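Local coordinates for beta-galactosidase (Trichoderma reesei, PDB 3OG2), which probably hydrolyses terminal non-reducing beta-D-galactose residues from beta-D-galactosides, as a family 35 glycoside hydrolase with a TIM barrel domain, at residues 40-45 with 70-75; 274-279 with 317-322. One frame throughout, in Å; residues are numbered along the deposited sequence.

Contact 1: 40-45 with 70-75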
loop_
_atom_site.group_PDB
_atom_site.type_symbol
_atom_site.label_atom_id
_atom_site.label_comp_id
_atom_site.label_asym_id
_atom_site.label_seq_id
_atom_site.Cartn_x
_atom_site.Cartn_y
_atom_site.Cartn_z
ATOM N N VAL A 40 -5.540 -9.537 -22.568
ATOM C CA VAL A 40 -5.402 -9.845 -21.138
ATOM C C VAL A 40 -6.304 -8.911 -20.354
ATOM O O VAL A 40 -6.541 -7.768 -20.764
ATOM C CB VAL A 40 -3.932 -9.768 -20.728
ATOM C CG1 VAL A 40 -3.320 -8.378 -21.019
ATOM C CG2 VAL A 40 -3.720 -10.111 -19.246
ATOM N N VAL A 41 -6.819 -9.381 -19.227
ATOM C CA VAL A 41 -7.403 -8.533 -18.213
ATOM C C VAL A 41 -6.247 -8.153 -17.302
ATOM O O VAL A 41 -5.667 -9.065 -16.654
ATOM C CB VAL A 41 -8.523 -9.224 -17.424
ATOM C CG1 VAL A 41 -8.989 -8.317 -16.260
ATOM C CG2 VAL A 41 -9.676 -9.598 -18.315
ATOM N N ILE A 42 -5.855 -6.889 -17.250
ATOM C CA ILE A 42 -4.815 -6.453 -16.302
ATOM C C ILE A 42 -5.480 -6.295 -14.935
ATOM O O ILE A 42 -6.410 -5.491 -14.755
ATOM C CB ILE A 42 -4.186 -5.138 -16.764
ATOM C CG1 ILE A 42 -3.422 -5.321 -18.084
ATOM C CG2 ILE A 42 -3.333 -4.533 -15.649
ATOM C CD1 ILE A 42 -2.234 -6.272 -17.935
ATOM N N PHE A 43 -5.025 -7.088 -13.995
ATOM C CA PHE A 43 -5.549 -7.048 -12.613
ATOM C C PHE A 43 -4.299 -6.806 -11.784
ATOM O O PHE A 43 -3.411 -7.666 -11.739
ATOM C CB PHE A 43 -6.276 -8.342 -12.271
ATOM C CG PHE A 43 -7.353 -8.174 -11.179
ATOM C CD1 PHE A 43 -7.495 -7.054 -10.364
ATOM C CD2 PHE A 43 -8.242 -9.230 -10.991
ATOM C CE1 PHE A 43 -8.478 -6.964 -9.369
ATOM C CE2 PHE A 43 -9.231 -9.132 -10.006
ATOM C CZ PHE A 43 -9.367 -8.028 -9.190
ATOM N N SER A 44 -4.212 -5.637 -11.179
ATOM C CA SER A 44 -2.996 -5.071 -10.600
ATOM C C SER A 44 -3.172 -4.704 -9.158
ATOM O O SER A 44 -4.296 -4.351 -8.770
ATOM C CB SER A 44 -2.677 -3.812 -11.445
ATOM O OG SER A 44 -1.501 -3.165 -10.944
ATOM N N GLY A 45 -2.074 -4.747 -8.431
ATOM C CA GLY A 45 -2.095 -4.314 -7.041
ATOM C C GLY A 45 -1.087 -3.190 -6.832
ATOM O O GLY A 45 0.034 -3.308 -7.345
ATOM N N PHE A 70 -3.367 -12.011 -9.742
ATOM C CA PHE A 70 -3.001 -10.733 -10.411
ATOM C C PHE A 70 -1.830 -10.954 -11.371
ATOM O O PHE A 70 -1.051 -11.887 -11.179
ATOM C CB PHE A 70 -2.580 -9.737 -9.355
ATOM C CG PHE A 70 -3.763 -9.115 -8.572
ATOM C CD1 PHE A 70 -5.033 -9.697 -8.526
ATOM C CD2 PHE A 70 -3.516 -7.926 -7.891
ATOM C CE1 PHE A 70 -6.027 -9.062 -7.792
ATOM C CE2 PHE A 70 -4.539 -7.260 -7.156
ATOM C CZ PHE A 70 -5.803 -7.864 -7.111
ATOM N N ASN A 71 -1.727 -10.040 -12.358
ATOM C CA ASN A 71 -0.601 -10.144 -13.304
ATOM C C ASN A 71 0.285 -8.925 -13.262
ATOM O O ASN A 71 1.346 -8.932 -13.921
ATOM C CB ASN A 71 -1.077 -10.396 -14.741
ATOM C CG ASN A 71 -2.251 -9.509 -15.101
ATOM O OD1 ASN A 71 -2.345 -8.355 -14.703
ATOM N ND2 ASN A 71 -3.187 -10.109 -15.840
ATOM N N THR A 72 -0.078 -7.914 -12.459
ATOM C CA THR A 72 0.567 -6.595 -12.530
ATOM C C THR A 72 0.656 -5.987 -11.146
ATOM O O THR A 72 -0.171 -6.263 -10.274
ATOM C CB THR A 72 -0.234 -5.715 -13.488
ATOM O OG1 THR A 72 -0.323 -6.324 -14.786
ATOM C CG2 THR A 72 0.356 -4.326 -13.678
ATOM N N VAL A 73 1.662 -5.160 -10.984
ATOM C CA VAL A 73 1.792 -4.276 -9.832
ATOM C C VAL A 73 1.968 -2.856 -10.377
ATOM O O VAL A 73 2.705 -2.635 -11.339
ATOM C CB VAL A 73 2.974 -4.713 -8.943
ATOM C CG1 VAL A 73 3.487 -3.594 -8.032
ATOM C CG2 VAL A 73 2.469 -5.908 -8.099
ATOM N N SER A 74 1.308 -1.932 -9.679
ATOM C CA SER A 74 1.466 -0.506 -9.932
ATOM C C SER A 74 2.262 0.130 -8.816
ATOM O O SER A 74 2.019 -0.192 -7.664
ATOM C CB SER A 74 0.041 0.080 -9.989
ATOM O OG SER A 74 0.070 1.501 -10.067
ATOM N N PHE A 75 3.218 1.012 -9.175
ATOM C CA PHE A 75 4.059 1.578 -8.129
ATOM C C PHE A 75 4.316 3.048 -8.381
ATOM O O PHE A 75 4.462 3.483 -9.525
ATOM C CB PHE A 75 5.386 0.846 -8.017
ATOM C CG PHE A 75 6.334 0.999 -9.205
ATOM C CD1 PHE A 75 6.194 0.242 -10.375
ATOM C CD2 PHE A 75 7.370 1.939 -9.137
ATOM C CE1 PHE A 75 7.100 0.407 -11.436
ATOM C CE2 PHE A 75 8.274 2.077 -10.193
ATOM C CZ PHE A 75 8.136 1.314 -11.336
#

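Contact 2: 274-279 with 317-322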
loop_
_atom_site.group_PDB
_atom_site.type_symbol
_atom_site.label_atom_id
_atom_site.label_comp_id
_atom_site.label_asym_id
_atom_site.label_seq_id
_atom_site.Cartn_x
_atom_site.Cartn_y
_atom_site.Cartn_z
ATOM N N PHE A 274 -11.578 0.190 -20.746
ATOM C CA PHE A 274 -12.042 0.787 -19.480
ATOM C C PHE A 274 -11.054 0.451 -18.362
ATOM O O PHE A 274 -10.813 -0.706 -18.047
ATOM C CB PHE A 274 -13.456 0.334 -19.166
ATOM C CG PHE A 274 -13.963 0.877 -17.824
ATOM C CD1 PHE A 274 -13.676 2.153 -17.376
ATOM C CD2 PHE A 274 -14.731 -0.001 -17.034
ATOM C CE1 PHE A 274 -14.102 2.561 -16.088
ATOM C CE2 PHE A 274 -15.153 0.421 -15.783
ATOM C CZ PHE A 274 -14.846 1.697 -15.318
ATOM N N SER A 275 -10.465 1.526 -17.810
ATOM C CA SER A 275 -9.341 1.411 -16.883
ATOM C C SER A 275 -9.555 2.171 -15.586
ATOM O O SER A 275 -9.780 3.375 -15.610
ATOM C CB SER A 275 -8.102 2.001 -17.563
ATOM O OG SER A 275 -7.800 1.312 -18.786
ATOM N N LEU A 276 -9.495 1.435 -14.482
ATOM C CA LEU A 276 -9.556 2.000 -13.149
ATOM C C LEU A 276 -8.118 1.895 -12.616
ATOM O O LEU A 276 -7.678 0.845 -12.154
ATOM C CB LEU A 276 -10.536 1.261 -12.230
ATOM C CG LEU A 276 -11.996 1.450 -12.656
ATOM C CD1 LEU A 276 -12.897 0.521 -11.833
ATOM C CD2 LEU A 276 -12.419 2.913 -12.498
ATOM N N VAL A 277 -7.392 2.988 -12.745
ATOM C CA VAL A 277 -5.962 2.971 -12.423
ATOM C C VAL A 277 -5.752 2.988 -10.922
ATOM O O VAL A 277 -4.745 2.534 -10.399
ATOM C CB VAL A 277 -5.273 4.166 -13.133
ATOM C CG1 VAL A 277 -3.814 4.326 -12.696
ATOM C CG2 VAL A 277 -5.365 3.858 -14.616
ATOM N N GLU A 278 -6.718 3.498 -10.130
ATOM C CA GLU A 278 -6.733 3.303 -8.678
ATOM C C GLU A 278 -8.173 3.031 -8.281
ATOM O O GLU A 278 -9.040 3.902 -8.507
ATOM C CB GLU A 278 -6.302 4.494 -7.837
ATOM C CG GLU A 278 -4.880 4.968 -8.197
ATOM C CD GLU A 278 -4.615 6.279 -7.497
ATOM O OE1 GLU A 278 -5.302 6.661 -6.510
ATOM O OE2 GLU A 278 -3.669 6.986 -7.914
ATOM N N PHE A 279 -8.420 1.872 -7.710
ATOM C CA PHE A 279 -9.733 1.602 -7.136
ATOM C C PHE A 279 -9.527 1.202 -5.680
ATOM O O PHE A 279 -8.616 0.435 -5.352
ATOM C CB PHE A 279 -10.489 0.528 -7.925
ATOM C CG PHE A 279 -11.937 0.495 -7.410
ATOM C CD1 PHE A 279 -12.871 1.457 -7.841
ATOM C CD2 PHE A 279 -12.326 -0.457 -6.479
ATOM C CE1 PHE A 279 -14.161 1.430 -7.319
ATOM C CE2 PHE A 279 -13.616 -0.468 -5.983
ATOM C CZ PHE A 279 -14.528 0.477 -6.375
ATOM N N THR A 317 -11.180 -3.629 -17.726
ATOM C CA THR A 317 -10.180 -4.600 -18.155
ATOM C C THR A 317 -8.761 -4.140 -17.784
ATOM O O THR A 317 -7.826 -4.891 -18.050
ATOM C CB THR A 317 -10.245 -4.915 -19.633
ATOM O OG1 THR A 317 -10.162 -3.677 -20.347
ATOM C CG2 THR A 317 -11.576 -5.635 -19.995
ATOM N N ILE A 318 -8.615 -2.948 -17.163
ATOM C CA ILE A 318 -7.311 -2.601 -16.523
ATOM C C ILE A 318 -7.765 -2.124 -15.141
ATOM O O ILE A 318 -8.485 -1.108 -15.053
ATOM C CB ILE A 318 -6.528 -1.522 -17.280
ATOM C CG1 ILE A 318 -6.135 -1.988 -18.695
ATOM C CG2 ILE A 318 -5.309 -1.094 -16.434
ATOM C CD1 ILE A 318 -5.400 -0.957 -19.498
ATOM N N PHE A 319 -7.415 -2.878 -14.097
ATOM C CA PHE A 319 -8.045 -2.684 -12.780
ATOM C C PHE A 319 -6.967 -2.778 -11.737
ATOM O O PHE A 319 -6.404 -3.876 -11.539
ATOM C CB PHE A 319 -9.100 -3.798 -12.639
ATOM C CG PHE A 319 -9.992 -3.720 -11.398
ATOM C CD1 PHE A 319 -10.246 -2.558 -10.681
ATOM C CD2 PHE A 319 -10.606 -4.903 -11.022
ATOM C CE1 PHE A 319 -11.131 -2.557 -9.597
ATOM C CE2 PHE A 319 -11.471 -4.904 -9.922
ATOM C CZ PHE A 319 -11.734 -3.759 -9.233
ATOM N N ASN A 320 -6.654 -1.681 -11.031
ATOM C CA ASN A 320 -5.584 -1.669 -10.045
ATOM C C ASN A 320 -6.143 -1.307 -8.677
ATOM O O ASN A 320 -6.898 -0.344 -8.551
ATOM C CB ASN A 320 -4.515 -0.666 -10.453
ATOM C CG ASN A 320 -3.404 -0.539 -9.411
ATOM O OD1 ASN A 320 -2.735 -1.530 -9.073
ATOM N ND2 ASN A 320 -3.188 0.643 -8.872
ATOM N N ILE A 321 -5.763 -2.113 -7.696
ATOM C CA ILE A 321 -6.261 -1.967 -6.329
ATOM C C ILE A 321 -5.281 -1.201 -5.468
ATOM O O ILE A 321 -4.150 -1.627 -5.232
ATOM C CB ILE A 321 -6.507 -3.369 -5.705
ATOM C CG1 ILE A 321 -7.477 -4.230 -6.559
ATOM C CG2 ILE A 321 -6.991 -3.251 -4.245
ATOM C CD1 ILE A 321 -8.771 -3.482 -6.924
ATOM N N TYR A 322 -5.708 0.024 -5.033
ATOM C CA TYR A 322 -4.855 0.944 -4.263
ATOM C C TYR A 322 -5.364 0.865 -2.830
ATOM O O TYR A 322 -6.507 1.339 -2.627
ATOM C CB TYR A 322 -4.987 2.364 -4.861
ATOM C CG TYR A 322 -4.018 3.320 -4.193
ATOM C CD1 TYR A 322 -4.176 3.783 -2.887
ATOM C CD2 TYR A 322 -2.876 3.784 -4.867
ATOM C CE1 TYR A 322 -3.304 4.636 -2.290
ATOM C CE2 TYR A 322 -1.957 4.653 -4.290
ATOM C CZ TYR A 322 -2.177 5.070 -3.000
ATOM O OH TYR A 322 -1.263 5.892 -2.386
#

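Contact 1: 40-45 with 70-75
S44 pairs with T72 and G45 with V73 in parallel register, and the short strand axes of 42-45 and 72-75 cross at 48°. This is a beta-alpha-beta crossover of the TIM barrel, with helix 58-66 joining the two strands. G45 N donates to T72 O at 3.1 Å, and S74 N to G45 O at 3.0 Å. Before the paired residues, the N71 side chain extends the link. Its CG sits between the backbone N and the carbonyl carbon (chi1 44°), which turns the amide to the backbone of 41-43. N71 ND2 gives a nearly straight bond to V41 O at 2.8 Å, within the amide plane. N71 OD1 takes F43 N at 3.0 Å and the hydroxyl of T72 from opposite faces, so the amide is gripped at both ends. N71 N returns a bond to F43 O. The F43 and F70 rings form an offset stack, with planes 23° apart and centroids separated by 4.3 Å. F70 CE1 lies over the centre of the F43 ring. Helix 58-66 packs on F70 through I65. F70 CE2 also reaches S44 O, at 3.3 Å.

Contact 2: 274-279 with 317-322
T317 N and I318 N both donate to F274 O, opening the parallel pairing of two neighbouring TIM-barrel strands, 275-280 and 318-321. T317 N lies 3.0 Å from F274 O, in the carbonyl plane. I318 comes next, paired with S275. I318 O accepts L276 N at 2.8 Å, and I318 CD1 touches S275 OG at 3.4 Å; that hydroxyl bonds to P273 O. F319 pairs with L276, and their side chains run side by side. The F319 ring also meets F279: F319 CE1 lies 3.6 Å from F279 CB, which sits at the ring edge. The two rings are oblique, with planes 56° apart. Helix 301-313 packs on this face through N311 and Y308. At N320 the strands pass a beta bulge, which shifts the register by one residue between L276 and F279. N320 N donates to L276 O, while N320 O accepts F279 N at 2.8 Å. With CG anti to the backbone N (chi1 176°), the amide turns to the bulge, and N320 ND2 bonds to V277 O at 2.9 Å. ND2 also bonds to E46, and OD1 to S44. An alanine here would remove the amide and is likely to leave V277 O at the bulge and the S44 hydroxyl without these partners. I321 pairs with F279 and lays CD1 over one face of the F319 ring. Y322 N closes the pairing on F279 O. Its side chain runs alongside that of E278, a beta-D-galactose-binding residue. R114 and Y240 hold the E278 carboxylate. That carboxylate lies 25° from the plane of the Y322 ring, with E278 OE1 4.1 Å above one face, toward the rim.

Contacts 1 and 2 belong to one curved barrel sheet, and their centres are about 8 Å apart. Strand 38-47 lies between strands 72-76 and 318-321 and joins both contacts. S44 bridges them: its N probably bonds to F319 O at 2.8 Å, and its OG lies 2.8 Å from N320 OD1. The same N320 OD1 packs 3.3 Å from S74 CB, so residues of all three strands meet there. The S74 side chain of contact 1 is about 6 Å from that of E278 in contact 2. E278 is about 3 Å from Y76 and 4 Å from N179 (side chains), both galactose-binding. No galactose is bound; a glycerol, probably from the crystallisation liquor, bonds to E278 OE2.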